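Local coordinates for pyruvate kinase 1 (Trypanosoma brucei brucei, PDB 4KCT), which catalyses phosphoryl transfer from phosphoenolpyruvate to ADP, forming pyruvate and ATP, and has an intrinsic decarboxylase activity that probably acts on oxaloacetate, at residues K39-K43 and S44-V48; G337-P340 and N341-V344; Q345-A348 and R349-E353. All blocks are in the same frame, centred on the assembly; numbering follows the deposited sequence.

Contact 1. Residues K39-K43 and S44-V48; sequences KNLMK and SGMSV
Ser44 meets the carbonyl group of Asn40 from both faces of its plane. Ser44 N comes from one face, 2.9 Å from Asn40 O. Its hydroxyl comes from the other, with Ser44 OG at 2.7 Å from Asn40 O. Each donor is tilted about 30° from that plane. Together they grip one oxygen with two bonds. Ser44 OG has a further hydrogen-bond partner in Gln345 NE2.

This is the C-terminal end of helix 35-44, closed by a Schellman motif in a beta-alpha-beta unit of the TIM barrel. Met46 N reaches back to Leu41 O at 3.0 Å. A weak bond joins Gly45 N to Met42 O at 3.1 Å. Gly45 has a phi of 133°, which suits glycine, and it turns the chain from the helix into strand 46-52.

Met46 then lays its side chain back over the helix end. Its CG stands anti to its own backbone N, and the chain bends only at chi3 (67°). On the way its sulfur passes Leu41, with Met46 SD 3.9 Å from Leu41 CD1. The methyl beyond it packs on Met42, Met46 CE lying 3.7 Å from Met42 CG.

Contact 2. Residues G337-P340 and N341-V344; sequences GKYP and NEVV
Glu342 folds back toward Tyr339 through a bend at its second torsion (chi2 83°), after a first torsion that keeps CG beside its own backbone N. The bend sets OE1 of Glu342 against Tyr339. Tyr339 is the N-cap residue of helix 340-356, the long helix of the TIM barrel that comes after the last barrel strand, 327-330, and the short helix 332-335. Its own CG also stands beside its backbone N, and the ring swings out next to the returning carboxylate.

The nearest approach is by one carboxylate oxygen. Glu342 OE1 lies 3.4 Å from Tyr339 CB and 3.9 Å from Tyr339 CD1. It sits at the ring edge, in the ring plane, and not over a face. The carboxylate is turned almost perpendicular to the ring, with 88° between the planes. One ring face instead has Lys338 CG above it, offset toward the rim. A carboxylate in the first turn of a helix is probably favoured by the helix dipole.

The backbone starts the helix at the same place. Val343 N donates to Tyr339 O at 2.9 Å. The next bond is weak, with Val344 N 3.3 Å from Pro340 O. Pro340, which has no N-H to offer, suits this first turn. Outside the turn, Pro340 packs on Thr32, while Val343 faces Leu300, Met303 and Leu330.

Val343 holds CG1 between its backbone N and carbonyl carbon (chi1 68°). This points the methyl back at the first turn. Val343 CG1 meets Tyr339 O at 3.4 Å, and lies closer still to Pro340 O, at 3.1 Å.

Contact 3. Residues Q345-A348 and R349-E353; sequences QYMA and RICVE
Arg349 turns its guanidinium back along helix 340-356 onto Tyr346, three residues earlier, in an i to i+3 cation-pi contact on an outer helix of the TIM barrel. Its chain runs out extended and bends at chi3 (-58°), which brings NH1 over the middle of the ring face. The approach is close: Arg349 NH1 is 3.3 Å from Tyr346 CE1. Arg349 CZ sits 4.4 Å from the ring centroid. The two planes are 58° apart, so the contact is made by one nitrogen and is not a flat stack. The other branch lies alongside Gln345, with Arg349 NH2 3.8 Å from Gln345 CB.

Ile350 follows and packs its CG1 against the backbone, 3.2 Å from Tyr346 O. The same oxygen accepts Ile350 N. Ile350 also packs on Val317 and Ala318 of helix 311-323.

Cys351 lies at the barrel wall, between strand 327-330 and helix 311-323. Cys351 N bonds to Met347 O at 2.9 Å, and the two side chains meet loosely through sulfur and CG. Met347 and Cys351 both touch Val328 of strand 327-330.

Val352 N donates to Ala348 O at 3.0 Å, and Val352 CG2 lies 3.5 Å from that same oxygen. At Glu353 the helix takes part in the assembly: Glu353 OE1 forms a salt bridge with Lys274 NZ of the second subunit.

In the fold
Contacts 2 and 3 are the start and middle of one helix, 340-356; contact 1 ends the neighbouring helix 35-44. The two helices pack side by side outside the barrel, where Ser44 O of contact 1 lies 3.3 Å from Val344 CG1 of contact 2. None of the three is wholly core or wholly surface. Contact 1 sets a polar helix end beside buried methionine and leucine packing. Contact 2 opens a helix with backbone bonds and sets a carboxylate beside a partly exposed ring. Contact 3 is regular helix, with buried Met347 and Cys351 toward the barrel. Arg349 is exposed, and Glu353, though buried, pairs with Lys274 of the second subunit. Contact 3 alone touches another subunit.

Contact 1. Residues K39-K43 and S44-V48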
# COMPACT_ATOMS: atom_id res chain seq x y z
N LYS A 39 -9.59 33.89 -33.37
CA LYS A 39 -10.50 32.78 -33.69
C LYS A 39 -9.73 31.50 -33.96
O LYS A 39 -10.07 30.44 -33.43
CB LYS A 39 -11.41 33.13 -34.88
CG LYS A 39 -12.57 34.04 -34.49
CD LYS A 39 -13.67 34.04 -35.56
CE LYS A 39 -13.11 34.39 -36.91
NZ LYS A 39 -14.19 34.39 -37.96
N ASN A 40 -8.67 31.60 -34.76
CA ASN A 40 -7.84 30.46 -35.01
C ASN A 40 -7.17 29.91 -33.75
O ASN A 40 -7.01 28.70 -33.60
CB ASN A 40 -6.79 30.78 -36.07
CG ASN A 40 -7.40 30.88 -37.46
OD1 ASN A 40 -8.42 30.29 -37.73
ND2 ASN A 40 -6.76 31.64 -38.33
N LEU A 41 -6.70 30.81 -32.89
CA LEU A 41 -6.13 30.38 -31.61
C LEU A 41 -7.16 29.60 -30.80
O LEU A 41 -6.83 28.61 -30.16
CB LEU A 41 -5.66 31.59 -30.81
CG LEU A 41 -4.20 32.03 -30.83
CD1 LEU A 41 -3.84 32.81 -29.56
CD2 LEU A 41 -3.22 30.87 -31.03
N MET A 42 -8.38 30.11 -30.74
CA MET A 42 -9.45 29.45 -30.00
C MET A 42 -9.76 28.08 -30.61
O MET A 42 -9.85 27.08 -29.89
CB MET A 42 -10.70 30.32 -30.00
CG MET A 42 -10.56 31.54 -29.11
SD MET A 42 -11.84 32.77 -29.40
CE MET A 42 -11.17 34.13 -28.42
N LYS A 43 -9.87 28.02 -31.93
CA LYS A 43 -10.10 26.73 -32.58
C LYS A 43 -8.96 25.79 -32.32
O LYS A 43 -9.15 24.60 -32.21
CB LYS A 43 -10.29 26.90 -34.08
CG LYS A 43 -11.61 27.53 -34.44
CD LYS A 43 -11.57 28.02 -35.89
CE LYS A 43 -12.94 28.30 -36.42
NZ LYS A 43 -12.85 28.57 -37.88
N SER A 44 -7.76 26.33 -32.19
CA SER A 44 -6.58 25.49 -31.96
C SER A 44 -6.50 24.95 -30.53
O SER A 44 -5.80 23.94 -30.27
CB SER A 44 -5.30 26.26 -32.30
OG SER A 44 -5.25 26.59 -33.68
N GLY A 45 -7.15 25.64 -29.59
CA GLY A 45 -7.23 25.16 -28.20
C GLY A 45 -6.93 26.16 -27.09
O GLY A 45 -6.87 25.79 -25.91
N MET A 46 -6.88 27.45 -27.42
CA MET A 46 -6.71 28.45 -26.36
C MET A 46 -7.97 28.50 -25.49
O MET A 46 -9.06 28.63 -26.03
CB MET A 46 -6.49 29.84 -26.95
CG MET A 46 -6.46 30.90 -25.86
SD MET A 46 -6.17 32.61 -26.44
CE MET A 46 -7.67 32.94 -27.37
N SER A 47 -7.81 28.40 -24.17
CA SER A 47 -8.93 28.62 -23.23
C SER A 47 -8.88 29.97 -22.53
O SER A 47 -9.90 30.44 -22.04
CB SER A 47 -8.96 27.51 -22.16
OG SER A 47 -9.37 26.29 -22.75
N VAL A 48 -7.67 30.51 -22.34
CA VAL A 48 -7.52 31.81 -21.61
C VAL A 48 -6.53 32.65 -22.38
O VAL A 48 -5.50 32.14 -22.83
CB VAL A 48 -6.95 31.62 -20.20
CG1 VAL A 48 -6.64 32.99 -19.55
CG2 VAL A 48 -7.91 30.78 -19.32
O HOH W 1 -10.65 26.96 -26.96

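Contact 2. Residues G337-P340 and N341-V344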
# COMPACT_ATOMS: atom_id res chain seq x y z
N GLY A 337 5.49 34.74 -32.07
CA GLY A 337 6.04 33.69 -32.89
C GLY A 337 5.47 33.63 -34.30
O GLY A 337 4.45 34.27 -34.63
N LYS A 338 6.10 32.80 -35.11
CA LYS A 338 5.75 32.62 -36.51
C LYS A 338 4.65 31.56 -36.68
O LYS A 338 4.05 31.47 -37.72
CB LYS A 338 7.01 32.18 -37.26
CG LYS A 338 6.98 32.34 -38.76
CD LYS A 338 8.39 32.15 -39.31
CE LYS A 338 8.38 31.70 -40.76
NZ LYS A 338 9.76 31.36 -41.20
N TYR A 339 4.47 30.69 -35.67
CA TYR A 339 3.58 29.55 -35.81
C TYR A 339 2.60 29.44 -34.64
O TYR A 339 2.51 28.38 -34.00
CB TYR A 339 4.38 28.23 -35.93
CG TYR A 339 5.38 28.21 -37.07
CD1 TYR A 339 4.95 27.94 -38.38
CD2 TYR A 339 6.74 28.42 -36.85
CE1 TYR A 339 5.86 27.93 -39.44
CE2 TYR A 339 7.64 28.39 -37.89
CZ TYR A 339 7.19 28.16 -39.18
OH TYR A 339 8.08 28.12 -40.22
N PRO A 340 1.81 30.51 -34.39
CA PRO A 340 0.98 30.55 -33.18
C PRO A 340 -0.11 29.46 -33.15
O PRO A 340 -0.30 28.83 -32.12
CB PRO A 340 0.34 31.96 -33.22
CG PRO A 340 0.53 32.44 -34.63
CD PRO A 340 1.82 31.80 -35.09
N ASN A 341 -0.73 29.16 -34.29
CA ASN A 341 -1.74 28.07 -34.32
C ASN A 341 -1.10 26.69 -34.15
O ASN A 341 -1.61 25.86 -33.41
CB ASN A 341 -2.58 28.12 -35.59
CG ASN A 341 -3.35 29.41 -35.73
OD1 ASN A 341 -3.82 29.95 -34.74
ND2 ASN A 341 -3.33 30.00 -36.94
N GLU A 342 0.02 26.46 -34.82
CA GLU A 342 0.65 25.14 -34.80
C GLU A 342 1.18 24.84 -33.37
O GLU A 342 1.20 23.69 -32.96
CB GLU A 342 1.81 25.04 -35.80
CG GLU A 342 1.36 25.04 -37.27
CD GLU A 342 1.12 26.44 -37.82
OE1 GLU A 342 1.30 27.43 -37.10
OE2 GLU A 342 0.65 26.55 -38.97
N VAL A 343 1.73 25.85 -32.71
CA VAL A 343 2.26 25.64 -31.35
C VAL A 343 1.14 25.26 -30.37
O VAL A 343 1.27 24.29 -29.61
CB VAL A 343 3.15 26.82 -30.84
CG1 VAL A 343 2.34 28.07 -30.60
CG2 VAL A 343 3.85 26.43 -29.53
N VAL A 344 -0.01 25.92 -30.50
CA VAL A 344 -1.16 25.57 -29.65
C VAL A 344 -1.68 24.17 -29.97
O VAL A 344 -1.99 23.39 -29.07
CB VAL A 344 -2.28 26.61 -29.76
CG1 VAL A 344 -3.56 26.09 -29.08
CG2 VAL A 344 -1.82 27.96 -29.15

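Contact 3. Residues Q345-A348 and R349-E353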
# COMPACT_ATOMS: atom_id res chain seq x y z
N GLN A 345 -1.74 23.84 -31.26
CA GLN A 345 -2.15 22.50 -31.67
C GLN A 345 -1.22 21.40 -31.15
O GLN A 345 -1.68 20.38 -30.67
CB GLN A 345 -2.30 22.43 -33.20
CG GLN A 345 -3.51 23.23 -33.72
CD GLN A 345 -3.40 23.53 -35.22
OE1 GLN A 345 -2.63 22.91 -35.92
NE2 GLN A 345 -4.11 24.56 -35.68
N TYR A 346 0.11 21.62 -31.22
CA TYR A 346 1.06 20.67 -30.62
C TYR A 346 0.83 20.56 -29.13
O TYR A 346 0.85 19.46 -28.58
CB TYR A 346 2.52 21.09 -30.86
CG TYR A 346 3.18 20.39 -31.99
CD1 TYR A 346 3.56 19.06 -31.89
CD2 TYR A 346 3.41 21.04 -33.21
CE1 TYR A 346 4.16 18.40 -32.95
CE2 TYR A 346 3.98 20.38 -34.28
CZ TYR A 346 4.40 19.08 -34.12
OH TYR A 346 4.97 18.43 -35.18
N MET A 347 0.70 21.71 -28.47
CA MET A 347 0.53 21.72 -27.01
C MET A 347 -0.70 20.90 -26.60
O MET A 347 -0.63 20.06 -25.71
CB MET A 347 0.38 23.14 -26.48
CG MET A 347 0.41 23.16 -24.95
SD MET A 347 0.72 24.84 -24.29
CE MET A 347 2.41 24.66 -23.69
N ALA A 348 -1.80 21.08 -27.33
CA ALA A 348 -3.01 20.26 -27.14
C ALA A 348 -2.79 18.75 -27.35
O ALA A 348 -3.26 17.94 -26.56
CB ALA A 348 -4.16 20.76 -28.02
N ARG A 349 -2.08 18.37 -28.41
CA ARG A 349 -1.85 16.95 -28.70
C ARG A 349 -0.95 16.32 -27.63
O ARG A 349 -1.16 15.16 -27.23
CB ARG A 349 -1.20 16.75 -30.10
CG ARG A 349 -2.18 17.00 -31.24
CD ARG A 349 -1.69 16.42 -32.58
NE ARG A 349 -0.40 16.95 -33.00
CZ ARG A 349 -0.22 18.09 -33.69
NH1 ARG A 349 1.01 18.44 -34.05
NH2 ARG A 349 -1.23 18.88 -33.99
N ILE A 350 0.04 17.07 -27.16
CA ILE A 350 0.91 16.58 -26.09
C ILE A 350 0.11 16.41 -24.78
O ILE A 350 0.28 15.39 -24.07
CB ILE A 350 2.14 17.51 -25.84
CG1 ILE A 350 3.02 17.64 -27.10
CG2 ILE A 350 2.98 17.02 -24.67
CD1 ILE A 350 3.88 18.93 -27.05
N CYS A 351 -0.69 17.42 -24.41
CA CYS A 351 -1.55 17.31 -23.23
C CYS A 351 -2.39 16.04 -23.29
O CYS A 351 -2.47 15.30 -22.32
CB CYS A 351 -2.51 18.50 -23.16
SG CYS A 351 -1.66 19.98 -22.59
N VAL A 352 -3.02 15.81 -24.43
CA VAL A 352 -3.85 14.60 -24.60
C VAL A 352 -3.08 13.28 -24.44
O VAL A 352 -3.59 12.34 -23.80
CB VAL A 352 -4.65 14.64 -25.91
CG1 VAL A 352 -5.21 13.25 -26.24
CG2 VAL A 352 -5.78 15.66 -25.80
N GLU A 353 -1.87 13.20 -25.01
CA GLU A 353 -1.05 12.00 -24.84
C GLU A 353 -0.71 11.79 -23.35
O GLU A 353 -0.78 10.67 -22.85
CB GLU A 353 0.27 12.08 -25.64
CG GLU A 353 0.10 11.93 -27.13
CD GLU A 353 -0.24 10.51 -27.56
OE1 GLU A 353 -0.66 10.34 -28.72
OE2 GLU A 353 0.03 9.57 -26.79